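Local coordinates for protein phospholipase C-beta (PLC-beta) (Sepia officinalis, PDB 3QR0) that belongs to the multidomain phospholipase C-beta family, joining PH, EF-hand-like, TIM-barrel and C2 domains in one chain that carries a calcium ion, at residues A[141-155]-A[747-760]. Numbering follows the deposited sequence. Where two conformers were deposited one is given.
Sequences AYNLLSLNKNQLGEW and HVPLRNESNRPLGL
One face of the Y142 ring receives the guanidinium of R756 in a cation-pi contact, R756 CZ lying 4.9 Å from the ring centroid. The two planes stand 89° apart, and R756 NH2 leads, 3.3 Å from Y142 CZ; the carbonyl O of A141 looks onto one guanidinium face. R756 also bonds through NH1 to the backbone of A68. The R751 guanidinium is instead approached at its edge, where N148 OD1 accepts a weak bond from NH2 (3.1 Å, 143° at the hydrogen), the amide plane nearly perpendicular to it. A water joins R751 NE to the carbonyl O of L147, and E615 grips R751 and N148 together, by a salt bridge to R751 NH1 and a hydrogen bond from N148 ND2. The W155 ring meets L760 CD2 at its edge, 3.6 Å from CE3.

Between these flat groups, L147 CD2 rests on P757 CD (3.7 Å), and P749 CG comes to 3.5 Å from K149 O. E154, bent at chi2, lays CG 3.3 Å from G759 O while its OE2 forms a salt bridge with K149 NZ, 3.1 Å away. Thus the link from PH domain to EF-hand region is laid along a C2 edge strand and the turn beyond it: the arginines join the segments through a cation-pi contact, a weak bond and a water, E615 and A68 hold them from outside, and prolines and leucines pack beside them.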
ATOM      1  N   ALA A 141     -12.617   6.252   0.625  1.00 21.86           N
ATOM      2  CA  ALA A 141     -11.704   5.359   1.331  1.00 21.71           C
ATOM      3  C   ALA A 141     -10.501   4.988   0.481  1.00 21.47           C
ATOM      4  O   ALA A 141      -9.434   4.708   1.025  1.00 21.13           O
ATOM      5  CB  ALA A 141     -12.428   4.084   1.787  1.00 21.73           C
ATOM      6  N   TYR A 142     -10.681   4.958  -0.843  1.00 21.25           N
ATOM      7  CA  TYR A 142      -9.594   4.613  -1.765  1.00 20.98           C
ATOM      8  C   TYR A 142      -9.087   5.808  -2.566  1.00 21.26           C
ATOM      9  O   TYR A 142      -8.453   5.644  -3.601  1.00 22.01           O
ATOM     10  CB  TYR A 142     -10.024   3.452  -2.674  1.00 20.90           C
ATOM     11  CG  TYR A 142     -10.048   2.169  -1.886  1.00 19.82           C
ATOM     12  CD1 TYR A 142      -8.943   1.332  -1.859  1.00 19.16           C
ATOM     13  CD2 TYR A 142     -11.137   1.843  -1.096  1.00 19.74           C
ATOM     14  CE1 TYR A 142      -8.942   0.167  -1.098  1.00 19.42           C
ATOM     15  CE2 TYR A 142     -11.145   0.684  -0.323  1.00 20.09           C
ATOM     16  CZ  TYR A 142     -10.046  -0.149  -0.332  1.00 19.14           C
ATOM     17  OH  TYR A 142     -10.051  -1.295   0.428  1.00 18.58           O
ATOM     18  N   ASN A 143      -9.340   7.013  -2.067  1.00 21.53           N
ATOM     19  CA  ASN A 143      -8.854   8.211  -2.734  1.00 21.36           C
ATOM     20  C   ASN A 143      -7.351   8.407  -2.476  1.00 21.02           C
ATOM     21  O   ASN A 143      -6.927   8.659  -1.345  1.00 20.18           O
ATOM     22  CB  ASN A 143      -9.642   9.434  -2.288  1.00 21.57           C
ATOM     23  CG  ASN A 143      -9.339  10.645  -3.126  1.00 21.75           C
ATOM     24  OD1 ASN A 143      -8.253  11.214  -3.039  1.00 22.37           O
ATOM     25  ND2 ASN A 143     -10.300  11.053  -3.948  1.00 21.89           N
ATOM     26  N   LEU A 144      -6.558   8.298  -3.536  1.00 20.84           N
ATOM     27  CA  LEU A 144      -5.101   8.343  -3.414  1.00 21.16           C
ATOM     28  C   LEU A 144      -4.568   9.693  -2.934  1.00 21.37           C
ATOM     29  O   LEU A 144      -3.594   9.741  -2.184  1.00 20.82           O
ATOM     30  CB  LEU A 144      -4.434   7.944  -4.738  1.00 21.52           C
ATOM     31  CG  LEU A 144      -4.614   6.467  -5.094  1.00 22.18           C
ATOM     32  CD1 LEU A 144      -4.052   6.171  -6.487  1.00 23.45           C
ATOM     33  CD2 LEU A 144      -3.966   5.570  -4.034  1.00 23.01           C
ATOM     34  N   LEU A 145      -5.196  10.787  -3.349  1.00 21.80           N
ATOM     35  CA  LEU A 145      -4.795  12.095  -2.840  1.00 22.44           C
ATOM     36  C   LEU A 145      -5.007  12.195  -1.331  1.00 22.62           C
ATOM     37  O   LEU A 145      -4.125  12.670  -0.625  1.00 22.41           O
ATOM     38  CB  LEU A 145      -5.529  13.225  -3.558  1.00 22.96           C
ATOM     39  CG  LEU A 145      -5.071  13.463  -4.990  1.00 23.45           C
ATOM     40  CD1 LEU A 145      -5.923  14.538  -5.646  1.00 23.58           C
ATOM     41  CD2 LEU A 145      -3.586  13.843  -5.013  1.00 24.67           C
ATOM     42  N   SER A 146      -6.166  11.746  -0.853  0.50 22.80           N
ATOM     43  CA  SER A 146      -6.474  11.757   0.579  0.50 23.12           C
ATOM     44  C   SER A 146      -5.492  10.886   1.360  0.50 23.12           C
ATOM     45  O   SER A 146      -4.987  11.288   2.410  0.50 23.43           O
ATOM     46  CB  SER A 146      -7.905  11.270   0.823  0.50 23.26           C
ATOM     47  OG  SER A 146      -8.207  11.249   2.206  0.50 23.08           O
ATOM     48  N   LEU A 147      -5.218   9.699   0.828  1.00 23.05           N
ATOM     49  CA  LEU A 147      -4.275   8.765   1.433  1.00 23.32           C
ATOM     50  C   LEU A 147      -2.819   9.261   1.450  1.00 23.45           C
ATOM     51  O   LEU A 147      -2.019   8.776   2.248  1.00 23.44           O
ATOM     52  CB  LEU A 147      -4.341   7.419   0.706  1.00 23.43           C
ATOM     53  CG  LEU A 147      -5.644   6.641   0.900  1.00 24.31           C
ATOM     54  CD1 LEU A 147      -5.655   5.409  -0.010  1.00 25.45           C
ATOM     55  CD2 LEU A 147      -5.835   6.253   2.367  1.00 24.96           C
ATOM     56  N   ASN A 148      -2.490  10.215   0.580  1.00 23.73           N
ATOM     57  CA  ASN A 148      -1.128  10.745   0.468  1.00 24.02           C
ATOM     58  C   ASN A 148      -0.940  12.190   0.925  1.00 24.47           C
ATOM     59  O   ASN A 148       0.100  12.793   0.647  1.00 24.60           O
ATOM     60  CB  ASN A 148      -0.660  10.619  -0.981  1.00 24.00           C
ATOM     61  CG  ASN A 148      -0.255   9.216  -1.324  1.00 24.15           C
ATOM     62  OD1 ASN A 148       0.914   8.880  -1.236  1.00 26.20           O
ATOM     63  ND2 ASN A 148      -1.220   8.377  -1.681  1.00 23.58           N
ATOM     64  N   LYS A 149      -1.911  12.745   1.645  1.00 24.52           N
ATOM     65  CA  LYS A 149      -1.829  14.154   2.006  1.00 25.15           C
ATOM     66  C   LYS A 149      -0.694  14.433   2.994  1.00 24.81           C
ATOM     67  O   LYS A 149      -0.298  13.566   3.782  1.00 24.56           O
ATOM     68  CB  LYS A 149      -3.172  14.692   2.519  1.00 25.44           C
ATOM     69  CG  LYS A 149      -3.673  14.103   3.808  1.00 26.83           C
ATOM     70  CD  LYS A 149      -5.140  14.480   4.016  1.00 27.90           C
ATOM     71  CE  LYS A 149      -5.794  13.658   5.096  1.00 28.58           C
ATOM     72  NZ  LYS A 149      -5.722  12.196   4.816  1.00 29.99           N
ATOM     73  N   ASN A 150      -0.166  15.652   2.920  1.00 24.61           N
ATOM     74  CA  ASN A 150       0.954  16.071   3.752  1.00 24.69           C
ATOM     75  C   ASN A 150       0.416  16.425   5.139  1.00 24.76           C
ATOM     76  O   ASN A 150      -0.794  16.360   5.370  1.00 24.49           O
ATOM     77  CB  ASN A 150       1.681  17.259   3.090  1.00 24.83           C
ATOM     78  CG  ASN A 150       3.126  17.415   3.558  1.00 25.61           C
ATOM     79  OD1 ASN A 150       3.585  16.697   4.445  1.00 26.00           O
ATOM     80  ND2 ASN A 150       3.843  18.370   2.966  1.00 25.48           N
ATOM     81  N   GLN A 151       1.300  16.798   6.058  1.00 25.05           N
ATOM     82  CA  GLN A 151       0.905  17.035   7.447  1.00 25.39           C
ATOM     83  C   GLN A 151      -0.140  18.141   7.637  1.00 25.43           C
ATOM     84  O   GLN A 151      -1.012  18.007   8.502  1.00 25.36           O
ATOM     85  CB  GLN A 151       2.126  17.322   8.319  1.00 26.11           C
ATOM     86  CG  GLN A 151       1.852  17.166   9.804  1.00 27.83           C
ATOM     87  CD  GLN A 151       3.080  17.421  10.645  1.00 30.55           C
ATOM     88  OE1 GLN A 151       3.120  18.368  11.438  1.00 34.19           O
ATOM     89  NE2 GLN A 151       4.101  16.586  10.473  1.00 30.03           N
ATOM     90  N   LEU A 152      -0.065  19.218   6.851  1.00 25.18           N
ATOM     91  CA  LEU A 152      -1.080  20.285   6.917  1.00 25.37           C
ATOM     92  C   LEU A 152      -2.470  19.752   6.557  1.00 25.20           C
ATOM     93  O   LEU A 152      -3.466  20.140   7.166  1.00 25.48           O
ATOM     94  CB  LEU A 152      -0.730  21.462   5.999  1.00 25.48           C
ATOM     95  CG  LEU A 152      -1.620  22.705   6.130  1.00 26.25           C
ATOM     96  CD1 LEU A 152      -1.415  23.382   7.483  1.00 26.54           C
ATOM     97  CD2 LEU A 152      -1.344  23.693   4.994  1.00 25.78           C
ATOM     98  N   GLY A 153      -2.530  18.870   5.564  1.00 24.65           N
ATOM     99  CA  GLY A 153      -3.770  18.176   5.225  1.00 24.37           C
ATOM    100  C   GLY A 153      -4.305  17.325   6.365  1.00 24.22           C
ATOM    101  O   GLY A 153      -5.521  17.244   6.565  1.00 24.25           O
ATOM    102  N   GLU A 154      -3.408  16.684   7.113  1.00 24.11           N
ATOM    103  CA  GLU A 154      -3.815  15.899   8.279  1.00 24.40           C
ATOM    104  C   GLU A 154      -4.272  16.794   9.426  1.00 24.47           C
ATOM    105  O   GLU A 154      -5.130  16.402  10.217  1.00 24.24           O
ATOM    106  CB  GLU A 154      -2.695  14.971   8.753  1.00 24.65           C
ATOM    107  CG  GLU A 154      -2.441  13.782   7.831  1.00 26.17           C
ATOM    108  CD  GLU A 154      -3.577  12.749   7.829  1.00 29.09           C
ATOM    109  OE1 GLU A 154      -4.503  12.827   8.670  1.00 31.31           O
ATOM    110  OE2 GLU A 154      -3.543  11.854   6.962  1.00 31.82           O
ATOM    111  N   TRP A 155      -3.688  17.987   9.511  1.00 24.42           N
ATOM    112  CA  TRP A 155      -4.100  18.974  10.495  1.00 24.65           C
ATOM    113  C   TRP A 155      -5.507  19.464  10.151  1.00 25.06           C
ATOM    114  O   TRP A 155      -6.336  19.642  11.041  1.00 24.98           O
ATOM    115  CB  TRP A 155      -3.107  20.134  10.526  1.00 24.85           C
ATOM    116  CG  TRP A 155      -3.187  20.980  11.754  1.00 25.04           C
ATOM    117  CD1 TRP A 155      -3.467  22.314  11.813  1.00 25.21           C
ATOM    118  CD2 TRP A 155      -2.976  20.552  13.102  1.00 24.54           C
ATOM    119  NE1 TRP A 155      -3.446  22.744  13.118  1.00 26.39           N
ATOM    120  CE2 TRP A 155      -3.148  21.683  13.930  1.00 25.46           C
ATOM    121  CE3 TRP A 155      -2.665  19.322  13.693  1.00 24.24           C
ATOM    122  CZ2 TRP A 155      -3.016  21.624  15.317  1.00 26.24           C
ATOM    123  CZ3 TRP A 155      -2.527  19.263  15.074  1.00 25.04           C
ATOM    124  CH2 TRP A 155      -2.705  20.412  15.870  1.00 26.15           C
ATOM    125  N   HIS A 747       8.307  16.697   5.122  1.00 22.94           N
ATOM    126  CA  HIS A 747       7.525  15.943   6.092  1.00 22.96           C
ATOM    127  C   HIS A 747       7.147  14.617   5.461  1.00 22.62           C
ATOM    128  O   HIS A 747       6.814  14.547   4.276  1.00 23.04           O
ATOM    129  CB  HIS A 747       6.276  16.702   6.534  1.00 23.04           C
ATOM    130  CG  HIS A 747       6.576  17.890   7.387  1.00 23.60           C
ATOM    131  ND1 HIS A 747       6.872  19.127   6.856  1.00 23.52           N
ATOM    132  CD2 HIS A 747       6.649  18.027   8.731  1.00 23.98           C
ATOM    133  CE1 HIS A 747       7.106  19.978   7.838  1.00 24.86           C
ATOM    134  NE2 HIS A 747       6.976  19.339   8.985  1.00 24.79           N
ATOM    135  N   VAL A 748       7.199  13.565   6.268  1.00 22.79           N
ATOM    136  CA  VAL A 748       6.966  12.207   5.810  1.00 21.94           C
ATOM    137  C   VAL A 748       5.861  11.593   6.667  1.00 21.74           C
ATOM    138  O   VAL A 748       6.149  10.974   7.692  1.00 21.12           O
ATOM    139  CB  VAL A 748       8.264  11.369   5.932  1.00 22.07           C
ATOM    140  CG1 VAL A 748       8.074   9.984   5.321  1.00 21.19           C
ATOM    141  CG2 VAL A 748       9.429  12.088   5.270  1.00 22.98           C
ATOM    142  N   PRO A 749       4.584  11.798   6.277  1.00 21.55           N
ATOM    143  CA  PRO A 749       3.502  11.145   7.012  1.00 21.41           C
ATOM    144  C   PRO A 749       3.700   9.636   7.054  1.00 20.83           C
ATOM    145  O   PRO A 749       3.997   9.013   6.028  1.00 20.58           O
ATOM    146  CB  PRO A 749       2.250  11.521   6.211  1.00 21.36           C
ATOM    147  CG  PRO A 749       2.617  12.823   5.555  1.00 21.63           C
ATOM    148  CD  PRO A 749       4.073  12.699   5.227  1.00 21.68           C
ATOM    149  N   LEU A 750       3.565   9.063   8.241  1.00 20.86           N
ATOM    150  CA  LEU A 750       3.821   7.643   8.437  1.00 20.62           C
ATOM    151  C   LEU A 750       2.609   6.767   8.117  1.00 20.23           C
ATOM    152  O   LEU A 750       1.458   7.194   8.236  1.00 20.39           O
ATOM    153  CB  LEU A 750       4.275   7.391   9.871  1.00 21.15           C
ATOM    154  CG  LEU A 750       5.590   8.055  10.265  1.00 22.17           C
ATOM    155  CD1 LEU A 750       5.856   7.854  11.764  1.00 23.30           C
ATOM    156  CD2 LEU A 750       6.744   7.498   9.433  1.00 22.72           C
ATOM    157  N   ARG A 751       2.903   5.534   7.721  1.00 19.88           N
ATOM    158  CA  ARG A 751       1.915   4.531   7.365  1.00 20.04           C
ATOM    159  C   ARG A 751       2.030   3.334   8.294  1.00 20.04           C
ATOM    160  O   ARG A 751       3.106   3.070   8.857  1.00 19.31           O
ATOM    161  CB  ARG A 751       2.160   4.055   5.935  1.00 20.08           C
ATOM    162  CG  ARG A 751       2.187   5.172   4.916  1.00 21.52           C
ATOM    163  CD  ARG A 751       0.793   5.664   4.647  1.00 23.45           C
ATOM    164  NE  ARG A 751       0.761   6.788   3.713  1.00 26.01           N
ATOM    165  CZ  ARG A 751       0.993   6.703   2.405  1.00 28.21           C
ATOM    166  NH1 ARG A 751       1.308   5.546   1.832  1.00 28.99           N
ATOM    167  NH2 ARG A 751       0.915   7.796   1.659  1.00 30.29           N
ATOM    168  N   ASN A 752       0.925   2.614   8.471  1.00 20.05           N
ATOM    169  CA  ASN A 752       0.973   1.353   9.201  1.00 20.53           C
ATOM    170  C   ASN A 752       1.449   0.241   8.262  1.00 20.77           C
ATOM    171  O   ASN A 752       1.848   0.517   7.128  1.00 20.26           O
ATOM    172  CB  ASN A 752      -0.359   1.038   9.911  1.00 20.57           C
ATOM    173  CG  ASN A 752      -1.529   0.834   8.966  1.00 19.45           C
ATOM    174  OD1 ASN A 752      -1.368   0.511   7.788  1.00 17.76           O
ATOM    175  ND2 ASN A 752      -2.734   1.015   9.498  1.00 18.72           N
ATOM    176  N   GLU A 753       1.425  -1.000   8.732  1.00 21.87           N
ATOM    177  CA  GLU A 753       1.972  -2.124   7.958  1.00 22.46           C
ATOM    178  C   GLU A 753       1.202  -2.382   6.671  1.00 21.92           C
ATOM    179  O   GLU A 753       1.787  -2.819   5.677  1.00 21.97           O
ATOM    180  CB  GLU A 753       1.994  -3.406   8.789  1.00 23.16           C
ATOM    181  CG  GLU A 753       2.896  -3.364  10.000  1.00 25.48           C
ATOM    182  CD  GLU A 753       2.175  -2.937  11.267  1.00 28.45           C
ATOM    183  OE1 GLU A 753       1.169  -2.190  11.180  1.00 30.17           O
ATOM    184  OE2 GLU A 753       2.624  -3.351  12.356  1.00 30.20           O
ATOM    185  N   SER A 754      -0.103  -2.098   6.681  1.00 21.87           N
ATOM    186  CA  SER A 754      -0.941  -2.244   5.479  1.00 21.57           C
ATOM    187  C   SER A 754      -0.846  -1.032   4.547  1.00 21.39           C
ATOM    188  O   SER A 754      -1.570  -0.946   3.557  1.00 20.77           O
ATOM    189  CB  SER A 754      -2.406  -2.483   5.863  1.00 21.70           C
ATOM    190  OG  SER A 754      -2.998  -1.319   6.415  1.00 21.88           O
ATOM    191  N   ASN A 755       0.047  -0.103   4.883  1.00 21.42           N
ATOM    192  CA  ASN A 755       0.277   1.128   4.129  1.00 21.61           C
ATOM    193  C   ASN A 755      -0.889   2.116   4.165  1.00 21.36           C
ATOM    194  O   ASN A 755      -1.037   2.930   3.260  1.00 21.42           O
ATOM    195  CB  ASN A 755       0.696   0.845   2.671  1.00 21.52           C
ATOM    196  CG  ASN A 755       1.568   1.960   2.083  1.00 22.75           C
ATOM    197  OD1 ASN A 755       2.388   2.563   2.783  1.00 26.51           O
ATOM    198  ND2 ASN A 755       1.392   2.236   0.798  1.00 22.02           N
ATOM    199  N   ARG A 756      -1.704   2.061   5.214  1.00 21.45           N
ATOM    200  CA  ARG A 756      -2.704   3.101   5.442  1.00 21.61           C
ATOM    201  C   ARG A 756      -2.141   4.153   6.402  1.00 22.03           C
ATOM    202  O   ARG A 756      -1.309   3.834   7.257  1.00 21.91           O
ATOM    203  CB  ARG A 756      -4.015   2.511   5.974  1.00 21.62           C
ATOM    204  CG  ARG A 756      -4.815   1.715   4.928  1.00 22.46           C
ATOM    205  CD  ARG A 756      -5.308   2.618   3.798  1.00 23.97           C
ATOM    206  NE  ARG A 756      -6.175   1.930   2.844  1.00 25.22           N
ATOM    207  CZ  ARG A 756      -7.495   1.795   2.958  1.00 27.52           C
ATOM    208  NH1 ARG A 756      -8.153   2.285   4.005  1.00 28.25           N
ATOM    209  NH2 ARG A 756      -8.168   1.147   2.015  1.00 28.98           N
ATOM    210  N   PRO A 757      -2.601   5.411   6.273  1.00 22.54           N
ATOM    211  CA  PRO A 757      -2.057   6.497   7.090  1.00 23.03           C
ATOM    212  C   PRO A 757      -2.309   6.331   8.592  1.00 23.43           C
ATOM    213  O   PRO A 757      -3.411   5.969   9.009  1.00 23.63           O
ATOM    214  CB  PRO A 757      -2.794   7.748   6.572  1.00 23.32           C
ATOM    215  CG  PRO A 757      -3.483   7.350   5.332  1.00 22.57           C
ATOM    216  CD  PRO A 757      -3.687   5.876   5.390  1.00 22.37           C
ATOM    217  N   LEU A 758      -1.281   6.594   9.389  1.00 23.61           N
ATOM    218  CA  LEU A 758      -1.456   6.764  10.826  1.00 24.23           C
ATOM    219  C   LEU A 758      -2.253   8.031  11.126  1.00 24.45           C
ATOM    220  O   LEU A 758      -2.922   8.109  12.148  1.00 25.36           O
ATOM    221  CB  LEU A 758      -0.100   6.848  11.541  1.00 24.48           C
ATOM    222  CG  LEU A 758       0.509   5.541  12.037  1.00 25.32           C
ATOM    223  CD1 LEU A 758       0.832   4.643  10.876  1.00 25.88           C
ATOM    224  CD2 LEU A 758       1.752   5.824  12.878  1.00 26.54           C
ATOM    225  N   GLY A 759      -2.146   9.024  10.247  1.00 24.39           N
ATOM    226  CA  GLY A 759      -2.761  10.334  10.453  1.00 24.74           C
ATOM    227  C   GLY A 759      -1.690  11.401  10.611  1.00 24.69           C
ATOM    228  O   GLY A 759      -0.845  11.584   9.729  1.00 24.78           O
ATOM    229  N   LEU A 760      -1.709  12.089  11.747  1.00 25.15           N
ATOM    230  CA  LEU A 760      -0.756  13.170  12.013  1.00 25.36           C
ATOM    231  C   LEU A 760       0.690  12.697  12.184  1.00 25.13           C
ATOM    232  O   LEU A 760       1.617  13.483  11.981  1.00 25.91           O
ATOM    233  CB  LEU A 760      -1.186  13.954  13.259  1.00 26.18           C
ATOM    234  CG  LEU A 760      -2.390  14.882  13.081  1.00 26.70           C
ATOM    235  CD1 LEU A 760      -2.906  15.356  14.433  1.00 28.88           C
ATOM    236  CD2 LEU A 760      -2.004  16.056  12.217  1.00 27.96           C
TER
HETATM  237  O   HOH W   1      -0.116   9.081   4.762  1.00 26.13           O
HETATM  238  O   HOH W   2       6.732  17.212   2.810  1.00 24.07           O